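Long-range contacts in neutral proteinase inhibitor ScNPI (PDB 4HWX), which probably inhibits serine endopeptidases of the subtilisin type and metallopeptidases at the same time, acting as a secreted homodimer: residues A[6-12]-A[80-86]; A[29-33]-A[46-50]; A[57-61]-A[90-96]. One frame throughout, in Å; residues are numbered along the deposited sequence.

Overall arrangement
All three contacts involve strands of the antiparallel sheet of the Streptomyces subtilisin inhibitor fold, but they use different chemistry. Contact 1 is buried within the sheet itself: strand 8-15 pairs with strand 77-82 and on to 84-85, mostly through backbone hydrogen bonds. Contact 2, also buried, fastens the neighbouring strand 23-32 to helix 43-52 by a disulfide and leucine packing, without a hydrogen bond. It meets contact 1 where F11 packs on L50 and M9 pairs with L30. Contact 3 is partly buried and sets a 3-10 segment against aromatic rings of strand 88-96, which pairs with 77-82. The second subunit touches contacts 1 and 2 but not 3.

Contact 1 (A[6-12]-A[80-86])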
loop_
_atom_site.group_PDB
_atom_site.type_symbol
_atom_site.label_atom_id
_atom_site.label_comp_id
_atom_site.label_asym_id
_atom_site.label_seq_id
_atom_site.Cartn_x
_atom_site.Cartn_y
_atom_site.Cartn_z
ATOM N N PRO A 6 -7.466 -4.355 -10.671
ATOM C CA PRO A 6 -7.663 -4.381 -9.203
ATOM C C PRO A 6 -7.479 -3.015 -8.538
ATOM O O PRO A 6 -6.773 -2.157 -9.056
ATOM C CB PRO A 6 -6.595 -5.370 -8.701
ATOM C CG PRO A 6 -6.035 -6.013 -9.902
ATOM C CD PRO A 6 -6.266 -5.119 -11.063
ATOM N N SER A 7 -8.135 -2.821 -7.389
ATOM C CA SER A 7 -8.066 -1.591 -6.604
ATOM C C SER A 7 -7.847 -1.963 -5.156
ATOM O O SER A 7 -8.771 -2.418 -4.472
ATOM C CB SER A 7 -9.328 -0.749 -6.790
ATOM O OG SER A 7 -9.415 -0.258 -8.117
ATOM N N ALA A 8 -6.594 -1.814 -4.712
ATOM C CA ALA A 8 -6.123 -2.129 -3.365
ATOM C C ALA A 8 -5.088 -1.089 -2.958
ATOM O O ALA A 8 -4.083 -0.899 -3.638
ATOM C CB ALA A 8 -5.538 -3.541 -3.328
ATOM N N MET A 9 -5.360 -0.385 -1.866
ATOM C CA MET A 9 -4.535 0.729 -1.432
ATOM C C MET A 9 -4.247 0.725 0.046
ATOM O O MET A 9 -5.018 0.191 0.846
ATOM C CB MET A 9 -5.285 2.062 -1.746
ATOM C CG MET A 9 -5.578 2.317 -3.247
ATOM S SD MET A 9 -4.072 2.665 -4.187
ATOM C CE MET A 9 -3.605 4.235 -3.458
ATOM N N VAL A 10 -3.196 1.440 0.412
ATOM C CA VAL A 10 -2.853 1.731 1.798
ATOM C C VAL A 10 -2.625 3.248 1.874
ATOM O O VAL A 10 -1.938 3.821 1.017
ATOM C CB VAL A 10 -1.670 0.900 2.377
ATOM C CG1 VAL A 10 -0.417 1.056 1.527
ATOM C CG2 VAL A 10 -1.371 1.312 3.828
ATOM N N PHE A 11 -3.248 3.889 2.862
ATOM C CA PHE A 11 -3.097 5.318 3.126
ATOM C C PHE A 11 -2.432 5.525 4.468
ATOM O O PHE A 11 -2.786 4.848 5.422
ATOM C CB PHE A 11 -4.459 6.032 3.103
ATOM C CG PHE A 11 -5.209 5.783 1.818
ATOM C CD1 PHE A 11 -4.850 6.443 0.647
ATOM C CD2 PHE A 11 -6.244 4.853 1.766
ATOM C CE1 PHE A 11 -5.507 6.172 -0.553
ATOM C CE2 PHE A 11 -6.911 4.589 0.566
ATOM C CZ PHE A 11 -6.555 5.273 -0.577
ATOM N N THR A 12 -1.454 6.424 4.552
ATOM C CA THR A 12 -0.802 6.692 5.837
ATOM C C THR A 12 -0.692 8.207 6.063
ATOM O O THR A 12 -0.766 9.015 5.123
ATOM C CB THR A 12 0.586 6.012 6.006
ATOM O OG1 THR A 12 1.636 6.837 5.505
ATOM C CG2 THR A 12 0.659 4.571 5.461
ATOM N N THR A 80 0.288 9.781 2.451
ATOM C CA THR A 80 0.787 8.863 1.421
ATOM C C THR A 80 -0.349 8.000 0.919
ATOM O O THR A 80 -1.305 7.746 1.651
ATOM C CB THR A 80 1.950 7.972 1.914
ATOM O OG1 THR A 80 1.464 7.020 2.863
ATOM C CG2 THR A 80 3.124 8.754 2.468
ATOM N N ALA A 81 -0.265 7.588 -0.348
ATOM C CA ALA A 81 -1.217 6.686 -0.981
ATOM C C ALA A 81 -0.420 5.736 -1.871
ATOM O O ALA A 81 0.360 6.196 -2.707
ATOM C CB ALA A 81 -2.244 7.474 -1.777
ATOM N N ASP A 82 -0.480 4.429 -1.584
ATOM C CA ASP A 82 0.262 3.434 -2.379
ATOM C C ASP A 82 -0.592 2.224 -2.653
ATOM O O ASP A 82 -1.373 1.828 -1.791
ATOM C CB ASP A 82 1.563 2.982 -1.680
ATOM C CG ASP A 82 2.567 4.082 -1.425
ATOM O OD1 ASP A 82 3.430 4.303 -2.286
ATOM O OD2 ASP A 82 2.528 4.680 -0.325
ATOM N N GLY A 83 -0.394 1.617 -3.825
ATOM C CA GLY A 83 -1.085 0.391 -4.193
ATOM C C GLY A 83 -1.455 0.347 -5.642
ATOM O O GLY A 83 -0.622 0.653 -6.503
ATOM N N VAL A 84 -2.704 -0.025 -5.917
ATOM C CA VAL A 84 -3.193 -0.094 -7.295
ATOM C C VAL A 84 -4.608 0.464 -7.314
ATOM O O VAL A 84 -5.357 0.241 -6.374
ATOM C CB VAL A 84 -3.067 -1.538 -7.889
ATOM C CG1 VAL A 84 -3.818 -2.582 -7.068
ATOM C CG2 VAL A 84 -3.496 -1.587 -9.347
ATOM N N LEU A 85 -4.953 1.215 -8.364
ATOM C CA LEU A 85 -6.262 1.816 -8.537
ATOM C C LEU A 85 -6.703 1.587 -9.963
ATOM O O LEU A 85 -6.072 2.109 -10.892
ATOM C CB LEU A 85 -6.228 3.322 -8.184
ATOM C CG LEU A 85 -7.533 4.148 -8.392
ATOM C CD1 LEU A 85 -8.707 3.567 -7.584
ATOM C CD2 LEU A 85 -7.324 5.613 -7.991
ATOM N N ASN A 86 -7.772 0.784 -10.137
ATOM C CA ASN A 86 -8.347 0.420 -11.434
ATOM C C ASN A 86 -7.232 -0.083 -12.390
ATOM O O ASN A 86 -7.155 0.343 -13.538
ATOM C CB ASN A 86 -9.166 1.593 -12.032
ATOM C CG ASN A 86 -10.333 2.010 -11.162
ATOM O OD1 ASN A 86 -11.089 1.175 -10.635
ATOM N ND2 ASN A 86 -10.506 3.314 -10.977
HETATM O O HOH W 1 -11.861 1.573 -7.658
HETATM O O HOH W 2 0.719 4.727 1.621
#
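T80 OG1 is gripped from two sides: T12 OG1 donates to it over 2.7 Å, and its own proton goes to a water. That water passes its hydrogens to V10 O and D82 OD2, tying three residues of the paired strands together. T12 and T80 reach each other because each carries its hydroxyl between backbone N and carbonyl carbon (chi1 88° and 70°). At the other end S7 OG takes the N86 backbone N-H, 2.8 Å from N86 N. Between these ends the strands run antiparallel, with A8-V84, V10-D82 and T12-T80 as hydrogen-bonded pairs; V10 N lies 2.9 Å from D82 O. The non-hydrogen-bonded pair M9-G83 marks a corner in the second strand, where any CB on G83 would run into A8 O and M9 CA. M9, bent twice, folds its chain over this corner, SD 3.5 Å from V84 N and CE 3.9 Å from A81 CB. On that face A81 CB also meets F11, 3.7 Å from CD1. The other face, with V10, T80, D82 and V84, packs against the second subunit, whose R89 makes a salt bridge with D82 OD2. Strand 23-32 pairs with 6-12 along the edge opposite 80-86, strand 88-96 flanks 80-86, and L50 of helix 43-52 packs on L85.

Contact 2 (A[29-33]-A[46-50]); sequences TLSCA and ACDAL
C32 and C47 are joined by a disulfide, with no ring or other flat side chain taking part; the faces that meet are those of a strand and a helix. The two SG atoms lie 2.0 Å apart, and the bond's torsion of -84° is close to the relaxed right angle, consistent with an unstrained bridge. Both CB atoms already point at the other segment, and with each SG anti to its own carbonyl carbon the two sulfurs meet. L30, two residues back and on the same side of the strand, supplies the rest of the contact. With CG anti to the backbone N (chi1 -175°), it sends both methyl branches onto the helix. CD1 rests 3.8 Å from C47 SG. CD2 fits between A46 and L50, one turn apart, and lies 3.7 Å from A46 CB; it meets L50 CD1 tip to tip. No hydrogen bond crosses, so covalent and apolar contacts alone join these segments. The axes of 29-32 and 46-50 approach to 9.1 Å and cross at -72°, so this part of the helix runs steeply across the strand end. M9 of strand 8-15, and S7 just ahead of it, make backbone hydrogen bonds with L30 and C32, and F11 packs against both L30 and L50.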
loop_
_atom_site.group_PDB
_atom_site.type_symbol
_atom_site.label_atom_id
_atom_site.label_comp_id
_atom_site.label_asym_id
_atom_site.label_seq_id
_atom_site.Cartn_x
_atom_site.Cartn_y
_atom_site.Cartn_z
ATOM N N THR A 29 -6.203 0.451 5.298
ATOM C CA THR A 29 -6.234 -0.344 4.069
ATOM C C THR A 29 -7.574 -0.082 3.386
ATOM O O THR A 29 -8.560 0.257 4.055
ATOM C CB THR A 29 -6.068 -1.841 4.321
ATOM O OG1 THR A 29 -7.176 -2.281 5.118
ATOM C CG2 THR A 29 -4.698 -2.215 4.932
ATOM N N LEU A 30 -7.616 -0.283 2.080
ATOM C CA LEU A 30 -8.829 -0.109 1.286
ATOM C C LEU A 30 -8.796 -0.977 0.040
ATOM O O LEU A 30 -7.804 -1.011 -0.697
ATOM C CB LEU A 30 -9.029 1.361 0.892
ATOM C CG LEU A 30 -10.342 1.671 0.148
ATOM C CD1 LEU A 30 -11.536 1.551 1.068
ATOM C CD2 LEU A 30 -10.310 3.056 -0.475
ATOM N N SER A 31 -9.888 -1.689 -0.179
ATOM C CA SER A 31 -10.078 -2.517 -1.349
ATOM C C SER A 31 -11.385 -2.108 -1.969
ATOM O O SER A 31 -12.344 -1.894 -1.224
ATOM C CB SER A 31 -10.071 -3.995 -0.976
ATOM O OG SER A 31 -10.409 -4.765 -2.116
ATOM N N CYS A 32 -11.416 -1.916 -3.301
ATOM C CA CYS A 32 -12.628 -1.488 -4.018
ATOM C C CYS A 32 -12.950 -2.472 -5.125
ATOM O O CYS A 32 -12.206 -2.567 -6.105
ATOM C CB CYS A 32 -12.489 -0.064 -4.563
ATOM S SG CYS A 32 -11.846 1.133 -3.363
ATOM N N ALA A 33 -14.069 -3.205 -4.959
ATOM C CA ALA A 33 -14.598 -4.216 -5.897
ATOM C C ALA A 33 -16.111 -4.404 -5.622
ATOM O O ALA A 33 -16.788 -3.388 -5.413
ATOM C CB ALA A 33 -13.823 -5.528 -5.734
ATOM N N ALA A 46 -14.718 6.340 0.380
ATOM C CA ALA A 46 -13.304 6.522 -0.002
ATOM C C ALA A 46 -13.078 5.985 -1.445
ATOM O O ALA A 46 -12.466 6.675 -2.255
ATOM C CB ALA A 46 -12.399 5.799 0.995
ATOM N N CYS A 47 -13.639 4.803 -1.780
ATOM C CA CYS A 47 -13.558 4.215 -3.134
ATOM C C CYS A 47 -14.121 5.171 -4.186
ATOM O O CYS A 47 -13.452 5.396 -5.199
ATOM C CB CYS A 47 -14.274 2.871 -3.186
ATOM S SG CYS A 47 -13.457 1.592 -2.209
ATOM N N ASP A 48 -15.333 5.742 -3.934
ATOM C CA ASP A 48 -16.004 6.727 -4.804
ATOM C C ASP A 48 -15.097 7.956 -5.002
ATOM O O ASP A 48 -14.941 8.444 -6.126
ATOM C CB ASP A 48 -17.350 7.193 -4.189
ATOM C CG ASP A 48 -18.463 6.171 -3.988
ATOM O OD1 ASP A 48 -18.497 5.180 -4.731
ATOM O OD2 ASP A 48 -19.320 6.391 -3.087
ATOM N N ALA A 49 -14.522 8.462 -3.886
ATOM C CA ALA A 49 -13.639 9.644 -3.883
ATOM C C ALA A 49 -12.391 9.393 -4.739
ATOM O O ALA A 49 -12.044 10.244 -5.566
ATOM C CB ALA A 49 -13.252 10.024 -2.462
ATOM N N LEU A 50 -11.796 8.187 -4.632
ATOM C CA LEU A 50 -10.631 7.796 -5.450
ATOM C C LEU A 50 -10.994 7.730 -6.926
ATOM O O LEU A 50 -10.276 8.267 -7.776
ATOM C CB LEU A 50 -10.084 6.434 -4.986
ATOM C CG LEU A 50 -9.351 6.433 -3.663
ATOM C CD1 LEU A 50 -8.931 5.015 -3.306
ATOM C CD2 LEU A 50 -8.147 7.383 -3.695
#

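Contact 3 (A[57-61]-A[90-96]); sequences LNRLL and VAWKHTF. With ACT (acetate ion), chain E.
V90 opens the contact at its CG1, 4.0 Å from L57 CD2, the two side chains reaching toward each other tip to tip. W92 carries most of what follows. Its CG stands anti to the backbone N (chi1 180°), which carries the indole toward the 3-10 segment. L57 CB sits over one face, a CH-pi contact 3.6 Å from the centroid of the five-membered ring. At the edge, NE1 donates a nearly straight bond to N58 OD1, 2.9 Å away; OD1 lies in the indole plane, whereas NE1 stands well above the carbonyl plane of the amide. L61 CD1 touches the rim farther round, 3.7 Å from W92 CZ2. With an alanine here the indole N-H is gone, and the N58 amide, still reached by a water, is likely to be freer to turn while L57 CB and L61 CD1 face a gap. That water also donates to K93 O and bonds H94 ND1, which lies 2.8 Å away. H94 comes next: L61 CD2 lies over the centre of its ring, 3.7 Å from the centroid, while NE2 donates in line to an acetate ion, probably from the crystallisation liquor. F96 completes the row, its CE1 3.7 Å from L61 CD2 and H94 CD2 over its face. Within the sheet, strand 77-82 pairs with 90-96 and lends A81 to L57 and V79 to W92 and F96, while M102 of helix 99-105 packs against F96.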
loop_
_atom_site.group_PDB
_atom_site.type_symbol
_atom_site.label_atom_id
_atom_site.label_comp_id
_atom_site.label_asym_id
_atom_site.label_seq_id
_atom_site.Cartn_x
_atom_site.Cartn_y
_atom_site.Cartn_z
ATOM N N LEU A 57 -4.314 11.726 -7.944
ATOM C CA LEU A 57 -4.593 11.956 -6.529
ATOM C C LEU A 57 -4.343 13.382 -6.054
ATOM O O LEU A 57 -4.809 13.718 -4.971
ATOM C CB LEU A 57 -3.875 10.940 -5.629
ATOM C CG LEU A 57 -4.659 9.625 -5.436
ATOM C CD1 LEU A 57 -4.829 8.847 -6.751
ATOM C CD2 LEU A 57 -3.976 8.731 -4.424
ATOM N N ASN A 58 -3.738 14.258 -6.875
ATOM C CA ASN A 58 -3.649 15.679 -6.489
ATOM C C ASN A 58 -5.073 16.276 -6.426
ATOM O O ASN A 58 -5.286 17.290 -5.769
ATOM C CB ASN A 58 -2.789 16.478 -7.478
ATOM C CG ASN A 58 -1.309 16.355 -7.253
ATOM O OD1 ASN A 58 -0.842 15.878 -6.217
ATOM N ND2 ASN A 58 -0.539 16.800 -8.231
ATOM N N ARG A 59 -6.039 15.633 -7.123
ATOM C CA ARG A 59 -7.453 16.032 -7.142
ATOM C C ARG A 59 -8.143 15.748 -5.793
ATOM O O ARG A 59 -9.268 16.206 -5.600
ATOM C CB ARG A 59 -8.221 15.372 -8.308
ATOM C CG ARG A 59 -7.794 15.956 -9.644
ATOM C CD ARG A 59 -8.439 15.311 -10.851
ATOM N NE ARG A 59 -7.781 15.790 -12.067
ATOM C CZ ARG A 59 -7.759 15.152 -13.235
ATOM N NH1 ARG A 59 -8.375 13.983 -13.374
ATOM N NH2 ARG A 59 -7.118 15.674 -14.269
ATOM N N LEU A 60 -7.471 15.032 -4.849
ATOM C CA LEU A 60 -8.000 14.815 -3.486
ATOM C C LEU A 60 -7.921 16.141 -2.695
ATOM O O LEU A 60 -8.645 16.327 -1.729
ATOM C CB LEU A 60 -7.237 13.699 -2.730
ATOM C CG LEU A 60 -7.405 12.257 -3.240
ATOM C CD1 LEU A 60 -6.552 11.301 -2.453
ATOM C CD2 LEU A 60 -8.855 11.803 -3.190
ATOM N N LEU A 61 -7.013 17.044 -3.104
ATOM C CA LEU A 61 -6.860 18.348 -2.477
ATOM C C LEU A 61 -7.840 19.293 -3.133
ATOM O O LEU A 61 -8.074 19.187 -4.338
ATOM C CB LEU A 61 -5.414 18.873 -2.594
ATOM C CG LEU A 61 -4.389 18.279 -1.626
ATOM C CD1 LEU A 61 -3.854 16.993 -2.137
ATOM C CD2 LEU A 61 -3.215 19.211 -1.459
ATOM N N VAL A 90 -0.116 3.033 -8.014
ATOM C CA VAL A 90 -0.212 4.354 -7.384
ATOM C C VAL A 90 0.879 4.459 -6.303
ATOM O O VAL A 90 1.011 3.559 -5.500
ATOM C CB VAL A 90 -1.639 4.605 -6.787
ATOM C CG1 VAL A 90 -1.686 5.889 -5.938
ATOM C CG2 VAL A 90 -2.709 4.643 -7.885
ATOM N N ALA A 91 1.639 5.554 -6.309
ATOM C CA ALA A 91 2.679 5.921 -5.345
ATOM C C ALA A 91 2.613 7.424 -5.268
ATOM O O ALA A 91 3.106 8.120 -6.165
ATOM C CB ALA A 91 4.051 5.421 -5.805
ATOM N N TRP A 92 1.843 7.925 -4.292
ATOM C CA TRP A 92 1.570 9.356 -4.171
ATOM C C TRP A 92 1.804 9.841 -2.753
ATOM O O TRP A 92 1.582 9.103 -1.790
ATOM C CB TRP A 92 0.116 9.648 -4.602
ATOM C CG TRP A 92 -0.323 11.090 -4.523
ATOM C CD1 TRP A 92 -0.185 12.044 -5.493
ATOM C CD2 TRP A 92 -1.022 11.718 -3.438
ATOM N NE1 TRP A 92 -0.744 13.229 -5.079
ATOM C CE2 TRP A 92 -1.274 13.057 -3.821
ATOM C CE3 TRP A 92 -1.503 11.269 -2.193
ATOM C CZ2 TRP A 92 -1.953 13.958 -2.993
ATOM C CZ3 TRP A 92 -2.210 12.153 -1.390
ATOM C CH2 TRP A 92 -2.435 13.480 -1.793
ATOM N N LYS A 93 2.261 11.090 -2.632
ATOM C CA LYS A 93 2.429 11.727 -1.331
ATOM C C LYS A 93 2.222 13.239 -1.451
ATOM O O LYS A 93 2.308 13.801 -2.546
ATOM C CB LYS A 93 3.789 11.400 -0.685
ATOM C CG LYS A 93 5.003 11.981 -1.414
ATOM C CD LYS A 93 6.299 11.621 -0.691
ATOM C CE LYS A 93 7.523 12.052 -1.465
ATOM N NZ LYS A 93 8.783 11.574 -0.830
ATOM N N HIS A 94 1.943 13.882 -0.319
ATOM C CA HIS A 94 1.800 15.340 -0.220
ATOM C C HIS A 94 2.118 15.749 1.186
ATOM O O HIS A 94 1.590 15.145 2.116
ATOM C CB HIS A 94 0.400 15.845 -0.626
ATOM C CG HIS A 94 0.354 17.334 -0.794
ATOM N ND1 HIS A 94 0.578 17.932 -2.030
ATOM C CD2 HIS A 94 0.166 18.309 0.134
ATOM C CE1 HIS A 94 0.479 19.239 -1.820
ATOM N NE2 HIS A 94 0.236 19.516 -0.537
ATOM N N THR A 95 2.989 16.759 1.339
ATOM C CA THR A 95 3.409 17.315 2.638
ATOM C C THR A 95 2.686 18.643 2.888
ATOM O O THR A 95 2.694 19.522 2.030
ATOM C CB THR A 95 4.937 17.501 2.692
ATOM O OG1 THR A 95 5.560 16.245 2.450
ATOM C CG2 THR A 95 5.425 18.046 4.047
ATOM N N PHE A 96 2.042 18.757 4.049
ATOM C CA PHE A 96 1.358 19.970 4.485
ATOM C C PHE A 96 2.196 20.671 5.578
ATOM O O PHE A 96 2.898 19.990 6.326
ATOM C CB PHE A 96 -0.050 19.641 5.003
ATOM C CG PHE A 96 -0.970 19.019 3.977
ATOM C CD1 PHE A 96 -1.678 19.815 3.075
ATOM C CD2 PHE A 96 -1.154 17.637 3.929
ATOM C CE1 PHE A 96 -2.535 19.239 2.129
ATOM C CE2 PHE A 96 -2.038 17.061 2.999
ATOM C CZ PHE A 96 -2.720 17.865 2.106
HETATM C C ACT E . -0.613 22.921 0.004
HETATM O O ACT E . -0.218 24.107 -0.056
HETATM O OXT ACT E . -0.069 22.131 0.768
HETATM C CH3 ACT E . -1.748 22.466 -0.879
HETATM O O HOH W 3 1.295 16.065 -3.964
#